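Local coordinates for uncharacterized protein (Parabacteroides distasonis, PDB 3LM3) that is of unknown function but is probably a glycoside hydrolase or deacetylase built on a parallel alpha/beta domain, at residues Leu81-Arg85 / Lys86-Glu90; Val96-Gln99 / Lys100-Asp104; Leu157-Ala161 / Glu162-Ile166; Glu261-His264 / Thr265-Ile268. One frame throughout, in Å; residues are numbered along the deposited sequence. Where two conformers were deposited one is given.

In the fold
The four contacts are all local, each made by two directly adjoining segments, so they follow one another along the chain without nesting or crossing. Contact 1 forms the turn between helix 78-82 and helix 86-102. Contact 2 lies at the far end of the latter, where the chain passes into strand 105-108 of the larger parallel sheet; their centres are about 18 Å apart. Contact 3 ends helix 154-163 before strand 168-172 of the three-stranded parallel sheet. Contact 4, inside helix 255-277, lies across the chain's centre from contact 3, among helices 247-253 and 296-313 and strand 341-346 of the antiparallel sheet. The parallel strands and helices are consistent with the glycoside hydrolase/deacetylase clan.

Contact 1: residues Leu81-Arg85 / Lys86-Glu90; sequences LEDGR and KNYRE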
loop_
_atom_site.group_PDB
_atom_site.type_symbol
_atom_site.label_atom_id
_atom_site.label_comp_id
_atom_site.label_asym_id
_atom_site.label_seq_id
_atom_site.Cartn_x
_atom_site.Cartn_y
_atom_site.Cartn_z
ATOM N N LEU A 81 -15.778 8.123 -12.565
ATOM C CA LEU A 81 -16.589 9.168 -11.927
ATOM C C LEU A 81 -17.507 9.873 -12.900
ATOM O O LEU A 81 -18.616 10.259 -12.551
ATOM C CB LEU A 81 -15.721 10.259 -11.283
ATOM C CG LEU A 81 -15.043 9.864 -9.995
ATOM C CD1 LEU A 81 -14.118 11.024 -9.573
ATOM C CD2 LEU A 81 -16.076 9.463 -8.927
ATOM N N GLU A 82 -17.029 10.059 -14.129
ATOM C CA GLU A 82 -17.733 10.899 -15.110
ATOM C C GLU A 82 -18.596 10.160 -16.108
ATOM O O GLU A 82 -19.445 10.796 -16.759
ATOM C CB GLU A 82 -16.715 11.762 -15.849
ATOM C CG GLU A 82 -16.103 12.849 -14.995
ATOM C CD GLU A 82 -15.146 13.749 -15.757
ATOM O OE1 GLU A 82 -14.438 13.269 -16.670
ATOM O OE2 GLU A 82 -15.079 14.949 -15.406
ATOM N N ASP A 83 -18.438 8.847 -16.217
ATOM C CA ASP A 83 -19.107 8.107 -17.278
ATOM C C ASP A 83 -20.619 8.134 -17.096
ATOM O O ASP A 83 -21.128 7.802 -16.031
ATOM C CB ASP A 83 -18.621 6.673 -17.302
ATOM C CG ASP A 83 -18.877 6.020 -18.638
ATOM O OD1 ASP A 83 -20.023 5.612 -18.912
ATOM O OD2 ASP A 83 -17.929 5.984 -19.458
ATOM N N GLY A 84 -21.335 8.501 -18.158
ATOM C CA GLY A 84 -22.774 8.661 -18.103
ATOM C C GLY A 84 -23.563 7.407 -18.400
ATOM O O GLY A 84 -24.800 7.443 -18.370
ATOM N N ARG A 85 -22.884 6.319 -18.733
ATOM C CA ARG A 85 -23.579 5.056 -19.036
ATOM C C ARG A 85 -24.216 4.409 -17.809
ATOM O O ARG A 85 -23.804 4.609 -16.676
ATOM C CB ARG A 85 -22.689 4.080 -19.803
ATOM C CG ARG A 85 -22.400 4.591 -21.217
ATOM C CD ARG A 85 -21.347 3.749 -21.920
ATOM N NE ARG A 85 -20.020 4.054 -21.381
ATOM C CZ ARG A 85 -18.882 3.608 -21.893
ATOM N NH1 ARG A 85 -18.905 2.776 -22.932
ATOM N NH2 ARG A 85 -17.732 3.959 -21.352
ATOM N N LYS A 86 -25.261 3.644 -18.049
ATOM C CA LYS A 86 -26.133 3.190 -16.985
ATOM C C LYS A 86 -25.402 2.387 -15.902
ATOM O O LYS A 86 -25.656 2.572 -14.698
ATOM C CB LYS A 86 -27.268 2.372 -17.586
ATOM C CG LYS A 86 -28.167 1.706 -16.573
ATOM C CD LYS A 86 -29.373 1.063 -17.251
ATOM C CE LYS A 86 -30.200 0.292 -16.237
ATOM N NZ LYS A 86 -31.464 -0.235 -16.802
ATOM N N ASN A 87 -24.468 1.517 -16.293
ATOM C CA ASN A 87 -23.725 0.739 -15.300
ATOM C C ASN A 87 -22.942 1.615 -14.332
ATOM O O ASN A 87 -22.973 1.397 -13.112
ATOM C CB ASN A 87 -22.824 -0.332 -15.924
ATOM C CG ASN A 87 -21.735 0.227 -16.809
ATOM O OD1 ASN A 87 -21.973 1.115 -17.647
ATOM N ND2 ASN A 87 -20.549 -0.342 -16.682
ATOM N N TYR A 88 -22.240 2.608 -14.870
ATOM C CA TYR A 88 -21.450 3.490 -14.021
ATOM C C TYR A 88 -22.343 4.358 -13.178
ATOM O O TYR A 88 -22.036 4.597 -12.021
ATOM C CB TYR A 88 -20.416 4.289 -14.803
ATOM C CG TYR A 88 -19.291 3.383 -15.238
ATOM C CD1 TYR A 88 -18.384 2.863 -14.327
ATOM C CD2 TYR A 88 -19.176 2.970 -16.559
ATOM C CE1 TYR A 88 -17.367 1.996 -14.709
ATOM C CE2 TYR A 88 -18.172 2.103 -16.942
ATOM C CZ TYR A 88 -17.269 1.622 -16.039
ATOM O OH TYR A 88 -16.264 0.741 -16.413
ATOM N N ARG A 89 -23.467 4.801 -13.708
ATOM C CA ARG A 89 -24.413 5.581 -12.901
ATOM C C ARG A 89 -24.945 4.738 -11.729
ATOM O O ARG A 89 -24.981 5.215 -10.581
ATOM C CB ARG A 89 -25.561 6.115 -13.752
ATOM C CG ARG A 89 -26.543 6.973 -12.978
ATOM C CD ARG A 89 -27.425 7.797 -13.921
ATOM N NE ARG A 89 -27.779 7.059 -15.142
ATOM C CZ ARG A 89 -28.565 5.985 -15.168
ATOM N NH1 ARG A 89 -29.078 5.506 -14.035
ATOM N NH2 ARG A 89 -28.835 5.387 -16.324
ATOM N N GLU A 90 -25.334 3.497 -12.017
ATOM C CA GLU A 90 -25.839 2.569 -11.000
ATOM C C GLU A 90 -24.797 2.264 -9.938
ATOM O O GLU A 90 -25.091 2.205 -8.739
ATOM C CB GLU A 90 -26.315 1.249 -11.626
ATOM C CG GLU A 90 -27.580 1.358 -12.463
ATOM C CD GLU A 90 -27.965 0.032 -13.131
ATOM O OE1 GLU A 90 -27.099 -0.844 -13.400
ATOM O OE2 GLU A 90 -29.154 -0.134 -13.414
HETATM O O HOH W 1 -26.210 9.034 -16.798
HETATM O O HOH W 2 -27.333 6.444 -18.498
#
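Arg85, at the N-cap position of helix 86-102, gives its carbonyl O to Arg89 N at 3.0 Å, an almost straight first-turn bond. Before it, Asp83 leaves the end of helix 78-82 and forms an Asx turn, its OD1 accepting Arg85 N at 3.0 Å, so the two helices are joined by a short, side-chain-braced corner. Across this corner the carboxylate of Asp83 slants against the ring of Tyr88, OD1 standing 3.6 Å from CD2 with the two planes 53° apart. Tyr88 is buried: one face of its ring is covered near the rim by Asn87 ND2, which is hydrogen-bonded to His51 O, and its hydroxyl is hydrogen-bonded to Arg30 O. Gly84, Arg85 and Lys86 lie on the exposed side. There two waters donate to Gly84 O and, in the conformer given, accept from Arg89 NE and NH2, both waters lying in the guanidinium plane, a link that the second deposited conformer of Arg89 makes less certain. The side chain of Arg85 folds back at its third torsion (chi3 -75°) and grips the carboxylate side-on with two nitrogens. Asp83 OD1 serves two donors, the backbone N and the NE of Arg85: NE meets the syn lone pair of Asp83 OD1 at 2.9 Å, while NH2 completes the salt bridge to Asp83 OD2 at 2.8 Å.

Contact 2: residues Val96-Gln99 / Lys100-Asp104; sequences VECQ and KKYGD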
loop_
_atom_site.group_PDB
_atom_site.type_symbol
_atom_site.label_atom_id
_atom_site.label_comp_id
_atom_site.label_asym_id
_atom_site.label_seq_id
_atom_site.Cartn_x
_atom_site.Cartn_y
_atom_site.Cartn_z
ATOM N N VAL A 96 -22.821 5.569 -3.147
ATOM C CA VAL A 96 -23.353 6.621 -2.276
ATOM C C VAL A 96 -24.230 6.013 -1.154
ATOM O O VAL A 96 -24.132 6.402 0.018
ATOM C CB VAL A 96 -24.119 7.668 -3.063
ATOM C CG1 VAL A 96 -24.824 8.658 -2.104
ATOM C CG2 VAL A 96 -23.172 8.440 -4.014
ATOM N N GLU A 97 -25.066 5.048 -1.512
ATOM C CA GLU A 97 -25.873 4.304 -0.525
ATOM C C GLU A 97 -24.957 3.661 0.502
ATOM O O GLU A 97 -25.281 3.617 1.673
ATOM C CB GLU A 97 -26.727 3.254 -1.215
ATOM C CG GLU A 97 -27.893 3.817 -2.033
ATOM C CD GLU A 97 -28.553 2.847 -3.033
ATOM O OE1 GLU A 97 -28.152 1.680 -3.186
ATOM O OE2 GLU A 97 -29.512 3.282 -3.713
ATOM N N CYS A 98 -23.821 3.117 0.063
ATOM C CA CYS A 98 -22.860 2.482 0.996
ATOM C C CYS A 98 -22.176 3.486 1.930
ATOM O O CYS A 98 -21.907 3.197 3.093
ATOM C CB CYS A 98 -21.795 1.728 0.201
ATOM S SG CYS A 98 -22.383 0.229 -0.601
ATOM N N GLN A 99 -21.874 4.668 1.415
ATOM C CA GLN A 99 -21.315 5.718 2.244
ATOM C C GLN A 99 -22.294 6.007 3.400
ATOM O O GLN A 99 -21.892 6.105 4.559
ATOM C CB GLN A 99 -21.021 6.958 1.400
ATOM C CG GLN A 99 -20.272 8.056 2.100
ATOM C CD GLN A 99 -21.100 8.828 3.100
ATOM O OE1 GLN A 99 -22.292 9.072 2.881
ATOM N NE2 GLN A 99 -20.455 9.279 4.178
ATOM N N LYS A 100 -23.571 6.132 3.073
ATOM C CA LYS A 100 -24.605 6.451 4.063
ATOM C C LYS A 100 -24.865 5.291 5.028
ATOM O O LYS A 100 -25.022 5.498 6.252
ATOM C CB LYS A 100 -25.885 6.858 3.319
ATOM C CG LYS A 100 -25.735 8.178 2.588
ATOM C CD LYS A 100 -26.982 8.525 1.778
ATOM C CE LYS A 100 -26.757 9.782 0.918
ATOM N NZ LYS A 100 -27.874 9.980 -0.064
ATOM N N LYS A 101 -24.906 4.075 4.498
ATOM C CA LYS A 101 -25.285 2.909 5.293
ATOM C C LYS A 101 -24.170 2.391 6.181
ATOM O O LYS A 101 -24.417 2.028 7.336
ATOM C CB LYS A 101 -25.774 1.789 4.384
ATOM C CG LYS A 101 -26.276 0.570 5.146
ATOM C CD LYS A 101 -26.842 -0.494 4.215
ATOM C CE LYS A 101 -28.224 -0.140 3.750
ATOM N NZ LYS A 101 -29.147 -0.026 4.901
ATOM N N TYR A 102 -22.960 2.338 5.627
ATOM C CA TYR A 102 -21.832 1.694 6.288
ATOM C C TYR A 102 -20.763 2.662 6.750
ATOM O O TYR A 102 -19.859 2.280 7.515
ATOM C CB TYR A 102 -21.142 0.682 5.325
ATOM C CG TYR A 102 -22.025 -0.399 4.798
ATOM C CD1 TYR A 102 -22.522 -1.384 5.619
ATOM C CD2 TYR A 102 -22.380 -0.417 3.464
ATOM C CE1 TYR A 102 -23.344 -2.375 5.099
ATOM C CE2 TYR A 102 -23.185 -1.394 2.944
ATOM C CZ TYR A 102 -23.679 -2.375 3.762
ATOM O OH TYR A 102 -24.536 -3.355 3.282
ATOM N N GLY A 103 -20.789 3.881 6.228
ATOM C CA GLY A 103 -19.689 4.806 6.463
ATOM C C GLY A 103 -18.479 4.463 5.597
ATOM O O GLY A 103 -17.329 4.812 5.933
ATOM N N ASP A 104 -18.710 3.804 4.463
ATOM C CA ASP A 104 -17.622 3.608 3.499
ATOM C C ASP A 104 -17.131 4.991 3.057
ATOM O O ASP A 104 -17.892 5.948 3.041
ATOM C CB ASP A 104 -18.060 2.814 2.265
ATOM C CG ASP A 104 -18.329 1.340 2.545
ATOM O OD1 ASP A 104 -17.851 0.829 3.588
ATOM O OD2 ASP A 104 -19.002 0.744 1.668
HETATM O O HOH W 3 -17.755 8.051 4.963
#
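The ring of Tyr102 has Cys98 at its edge, CB lying in the ring plane 3.9 Å from CD2 and SG 5.2 Å from the ring centroid, 85° off the normal, a sulfur-aromatic contact. Lys101 CG sits over the centre of one face, and Arg60 makes a cation-pi contact with the same ring. Cys98 CB also packs against the carboxylate of Asp104, 3.3 Å from OD2. That carboxylate is held from outside by Leu72 N, Trp74 NE1 and a salt bridge to Arg60. On another side of the helix, Gln99 bends at its second torsion (chi2 -74°) and lays CG 3.3 Å from Asp104 O, while its NE2 donates to a water that in turn donates to the same carbonyl. An alanine at Gln99 is likely to leave this water without one of its mates and Asp104 O without the CG packed against it. Val96 and Lys100 run side by side, CG1 and CE 3.8 Å apart. The helical bonds finish with Tyr102 N to Cys98 O at 2.9 Å, followed by weak ones from Gly103 N. Gly103 then turns to positive phi (77°), a helix C-terminus closed by glycine, here leading through Asp104 into strand 105-108 of the parallel sheet.

Contact 3: residues Leu157-Ala161 / Glu162-Ile166; sequences LRYLA and EKENI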
loop_
_atom_site.group_PDB
_atom_site.type_symbol
_atom_site.label_atom_id
_atom_site.label_comp_id
_atom_site.label_asym_id
_atom_site.label_seq_id
_atom_site.Cartn_x
_atom_site.Cartn_y
_atom_site.Cartn_z
ATOM N N LEU A 157 1.181 15.546 -2.359
ATOM C CA LEU A 157 0.804 15.355 -0.954
ATOM C C LEU A 157 0.720 16.674 -0.195
ATOM O O LEU A 157 -0.204 16.901 0.595
ATOM C CB LEU A 157 1.780 14.366 -0.321
ATOM C CG LEU A 157 1.880 13.034 -1.059
ATOM C CD1 LEU A 157 2.928 12.126 -0.428
ATOM C CD2 LEU A 157 0.529 12.359 -1.082
ATOM N N ARG A 158 1.686 17.559 -0.432
ATOM C CA ARG A 158 1.671 18.944 0.042
ATOM C C ARG A 158 0.370 19.630 -0.352
ATOM O O ARG A 158 -0.299 20.291 0.439
ATOM C CB ARG A 158 2.856 19.659 -0.626
ATOM C CG ARG A 158 3.020 21.125 -0.363
ATOM C CD ARG A 158 2.144 22.007 -1.244
ATOM N NE ARG A 158 2.231 21.875 -2.724
ATOM C CZ ARG A 158 1.443 22.599 -3.520
ATOM N NH1 ARG A 158 0.527 23.395 -2.956
ATOM N NH2 ARG A 158 1.525 22.526 -4.855
ATOM N N TYR A 159 0.039 19.505 -1.630
ATOM C CA TYR A 159 -1.160 20.131 -2.155
ATOM C C TYR A 159 -2.430 19.608 -1.463
ATOM O O TYR A 159 -3.326 20.368 -1.100
ATOM C CB TYR A 159 -1.228 19.895 -3.674
ATOM C CG TYR A 159 -2.442 20.448 -4.364
ATOM C CD1 TYR A 159 -3.598 19.680 -4.513
ATOM C CD2 TYR A 159 -2.418 21.734 -4.886
ATOM C CE1 TYR A 159 -4.712 20.194 -5.160
ATOM C CE2 TYR A 159 -3.506 22.245 -5.542
ATOM C CZ TYR A 159 -4.657 21.485 -5.673
ATOM O OH TYR A 159 -5.743 22.031 -6.367
ATOM N N LEU A 160 -2.522 18.297 -1.307
ATOM C CA LEU A 160 -3.684 17.713 -0.624
ATOM C C LEU A 160 -3.817 18.279 0.766
ATOM O O LEU A 160 -4.904 18.721 1.150
ATOM C CB LEU A 160 -3.583 16.191 -0.524
ATOM C CG LEU A 160 -3.849 15.474 -1.827
ATOM C CD1 LEU A 160 -3.635 13.949 -1.674
ATOM C CD2 LEU A 160 -5.233 15.793 -2.389
ATOM N N ALA A 161 -2.714 18.301 1.517
ATOM C CA ALA A 161 -2.752 18.744 2.900
ATOM C C ALA A 161 -3.145 20.214 2.987
ATOM O O ALA A 161 -4.006 20.604 3.786
ATOM C CB ALA A 161 -1.380 18.540 3.557
ATOM N N GLU A 162 -2.485 21.051 2.190
ATOM C CA GLU A 162 -2.548 22.497 2.352
ATOM C C GLU A 162 -3.676 23.126 1.564
ATOM O O GLU A 162 -4.294 24.105 2.025
ATOM C CB GLU A 162 -1.187 23.114 2.014
ATOM C CG GLU A 162 -0.126 22.576 3.006
ATOM C CD GLU A 162 1.342 22.901 2.724
ATOM O OE1 GLU A 162 1.669 23.633 1.753
ATOM O OE2 GLU A 162 2.193 22.376 3.509
ATOM N N LYS A 163 -3.997 22.578 0.398
ATOM C CA LYS A 163 -5.043 23.167 -0.429
ATOM C C LYS A 163 -6.392 22.467 -0.368
ATOM O O LYS A 163 -7.437 23.099 -0.618
ATOM C CB LYS A 163 -4.553 23.353 -1.854
ATOM C CG LYS A 163 -3.415 24.333 -1.872
ATOM C CD LYS A 163 -2.758 24.490 -3.180
ATOM C CE LYS A 163 -1.934 25.778 -3.212
ATOM N NZ LYS A 163 -1.004 25.841 -4.373
ATOM N N GLU A 164 -6.402 21.172 -0.047
ATOM C CA GLU A 164 -7.651 20.411 0.070
ATOM C C GLU A 164 -7.989 19.967 1.486
ATOM O O GLU A 164 -9.039 19.355 1.715
ATOM C CB GLU A 164 -7.655 19.220 -0.910
ATOM C CG GLU A 164 -7.668 19.644 -2.378
ATOM C CD GLU A 164 -9.000 20.243 -2.849
ATOM O OE1 GLU A 164 -9.959 20.414 -2.081
ATOM O OE2 GLU A 164 -9.088 20.575 -4.046
ATOM N N ASN A 165 -7.111 20.268 2.447
ATOM C CA ASN A 165 -7.307 19.852 3.821
ATOM C C ASN A 165 -7.587 18.346 3.921
ATOM O O ASN A 165 -8.471 17.889 4.683
ATOM C CB ASN A 165 -8.429 20.690 4.465
ATOM C CG ASN A 165 -8.455 20.586 5.973
ATOM O OD1 ASN A 165 -7.430 20.376 6.635
ATOM N ND2 ASN A 165 -9.648 20.767 6.537
ATOM N N ILE A 166 -6.824 17.561 3.141
ATOM C CA ILE A 166 -6.874 16.093 3.171
ATOM C C ILE A 166 -5.498 15.646 3.591
ATOM O O ILE A 166 -4.514 16.072 3.008
ATOM C CB ILE A 166 -7.294 15.504 1.827
ATOM C CG1 ILE A 166 -8.786 15.765 1.609
ATOM C CG2 ILE A 166 -6.931 13.993 1.770
ATOM C CD1 ILE A 166 -9.266 15.440 0.189
HETATM O O HOH W 4 0.608 24.627 -0.279
HETATM O O HOH W 5 -4.764 22.312 5.619
#
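Leu160 and Ile166 meet where helix 154-163 ends and the chain turns toward strand 168-172, within the beta-alpha-beta crossover from strand 146-148. This inner part is tightly knit. Leu160 O receives Ile166 N at 3.0 Å with a nearly linear hydrogen (175°), the donor standing above the carbonyl plane, and it also takes a weak bond from Glu164 N. Asn165, with positive phi, provides the reversal, and Ile166 O comes back to 3.2 Å from Ala161 CA in a CA-H...O contact. Leu160 packs on Met127 and Ile166 on Ile131, both of helix 120-138. Tyr159 and Glu164 point the same way along this flank, CE1 and CG 4.1 Å apart, and both reach Ser128 OG; Glu164 adds a salt bridge to Arg143.

Outward lie long polar chains, two of them, Arg158 and Lys163, modelled in two conformers, so the approach of their cationic ends is doubtful. In the conformer given, Arg158 NH2 pairs with Asp155, and a water, less certain, lies between Arg158 NH1 and Glu162 OE1, which make no direct salt bridge. Nearer the backbone, Tyr159 holds CG opposite its own N (chi1 178°), which swings the ring under the following turn; in the Lys163 conformer given, CB lies over one ring face in a CH-pi contact, 4.1 Å from the Tyr159 centroid and offset toward the rim.

Contact 4: residues Glu261-His264 / Thr265-Ile268; sequences EVMH and TEAI
Thr265 grips the carbonyl O of Glu261 with two hydrogen bonds. Thr265 N reaches Glu261 O at 2.9 Å, and the hydroxyl OG1 of Thr265 donates to the same oxygen at 3.0 Å from the opposite face of its plane. This is the familiar way a threonine inside a helix returns its hydroxyl to the carbonyl four residues earlier; with OG1 beside the backbone N (chi1 -59°) the donor lies over the preceding turn. OE2 of Glu261 also lies 3.2 Å from Thr265 OG1, but at an angle too poor for a hydrogen bond. A valine in place of Thr265 would probably leave Glu261 O with the backbone donor alone and set a methyl against the nearby Glu261 carboxylate. The ladder goes on with Glu266 N to Val262 O, 2.9 Å, and Ala267 N to Met263 O; Ile268 N to His264 O is weak.

Van der Waals packing joins Met263, deposited as selenomethionine, to Glu266. The two chains run alongside, and the bends in Met263 bring its CE to 3.3 Å from Glu266 OE1. Glu266 CG rests 3.3 Å from Val262 O.

The polar ends are tied outside the helix: Glu266 to Thr310 and Trp306, Glu261 OE1 to Ser348, His264 NE2 to Glu345. Helix 255-277 packs here against helix 247-253, which meets Glu261 and Val262, helix 296-313, which meets Met263 and Ala267, and strand 341-346, where Ile268 packs on Phe343.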
loop_
_atom_site.group_PDB
_atom_site.type_symbol
_atom_site.label_atom_id
_atom_site.label_comp_id
_atom_site.label_asym_id
_atom_site.label_seq_id
_atom_site.Cartn_x
_atom_site.Cartn_y
_atom_site.Cartn_z
ATOM N N GLU A 261 -1.315 -18.203 2.667
ATOM C CA GLU A 261 -0.291 -17.166 2.487
ATOM C C GLU A 261 -0.804 -15.793 2.949
ATOM O O GLU A 261 -0.068 -15.021 3.550
ATOM C CB GLU A 261 0.174 -17.141 1.046
ATOM C CG GLU A 261 1.138 -16.024 0.703
ATOM C CD GLU A 261 2.424 -15.983 1.486
ATOM O OE1 GLU A 261 2.839 -16.999 2.085
ATOM O OE2 GLU A 261 3.042 -14.880 1.449
ATOM N N VAL A 262 -2.080 -15.503 2.683
ATOM C CA VAL A 262 -2.688 -14.242 3.149
ATOM C C VAL A 262 -2.710 -14.187 4.679
ATOM O O VAL A 262 -2.318 -13.169 5.259
ATOM C CB VAL A 262 -4.090 -14.058 2.558
ATOM C CG1 VAL A 262 -4.744 -12.805 3.102
ATOM C CG2 VAL A 262 -3.984 -13.950 1.026
HETATM N N MSE A 263 -3.097 -15.285 5.327
HETATM C CA MSE A 263 -3.079 -15.321 6.800
HETATM C C MSE A 263 -1.676 -15.151 7.341
HETATM O O MSE A 263 -1.465 -14.418 8.318
HETATM C CB MSE A 263 -3.696 -16.612 7.332
HETATM C CG MSE A 263 -5.193 -16.775 6.987
HETATM SE SE MSE A 263 -6.403 -15.468 7.768
HETATM C CE MSE A 263 -6.529 -14.277 6.232
ATOM N N HIS A 264 -0.700 -15.830 6.729
ATOM C CA HIS A 264 0.689 -15.720 7.147
ATOM C C HIS A 264 1.170 -14.268 7.074
ATOM O O HIS A 264 1.828 -13.752 7.984
ATOM C CB HIS A 264 1.576 -16.589 6.250
ATOM C CG HIS A 264 3.038 -16.365 6.455
ATOM N ND1 HIS A 264 3.738 -16.994 7.458
ATOM C CD2 HIS A 264 3.922 -15.553 5.817
ATOM C CE1 HIS A 264 4.998 -16.600 7.413
ATOM N NE2 HIS A 264 5.130 -15.705 6.447
ATOM N N THR A 265 0.853 -13.614 5.956
ATOM C CA THR A 265 1.276 -12.238 5.762
ATOM C C THR A 265 0.613 -11.331 6.774
ATOM O O THR A 265 1.284 -10.453 7.366
ATOM C CB THR A 265 1.024 -11.786 4.332
ATOM O OG1 THR A 265 1.736 -12.650 3.415
ATOM C CG2 THR A 265 1.475 -10.357 4.119
ATOM N N GLU A 266 -0.677 -11.545 7.031
ATOM C CA GLU A 266 -1.326 -10.754 8.083
ATOM C C GLU A 266 -0.707 -10.974 9.442
ATOM O O GLU A 266 -0.604 -10.045 10.246
ATOM C CB GLU A 266 -2.826 -10.995 8.142
ATOM C CG GLU A 266 -3.524 -10.540 6.908
ATOM C CD GLU A 266 -5.013 -10.532 7.062
ATOM O OE1 GLU A 266 -5.581 -11.484 7.687
ATOM O OE2 GLU A 266 -5.653 -9.595 6.566
ATOM N N ALA A 267 -0.271 -12.209 9.724
ATOM C CA ALA A 267 0.297 -12.526 11.034
ATOM C C ALA A 267 1.617 -11.780 11.307
ATOM O O ALA A 267 1.951 -11.535 12.461
ATOM C CB ALA A 267 0.489 -14.030 11.196
ATOM N N ILE A 268 2.338 -11.382 10.261
ATOM C CA ILE A 268 3.507 -10.529 10.438
ATOM C C ILE A 268 3.140 -9.284 11.248
ATOM O O ILE A 268 3.904 -8.794 12.102
ATOM C CB ILE A 268 4.083 -10.080 9.076
ATOM C CG1 ILE A 268 4.502 -11.285 8.240
ATOM C CG2 ILE A 268 5.251 -9.060 9.221
ATOM C CD1 ILE A 268 4.883 -10.899 6.762
#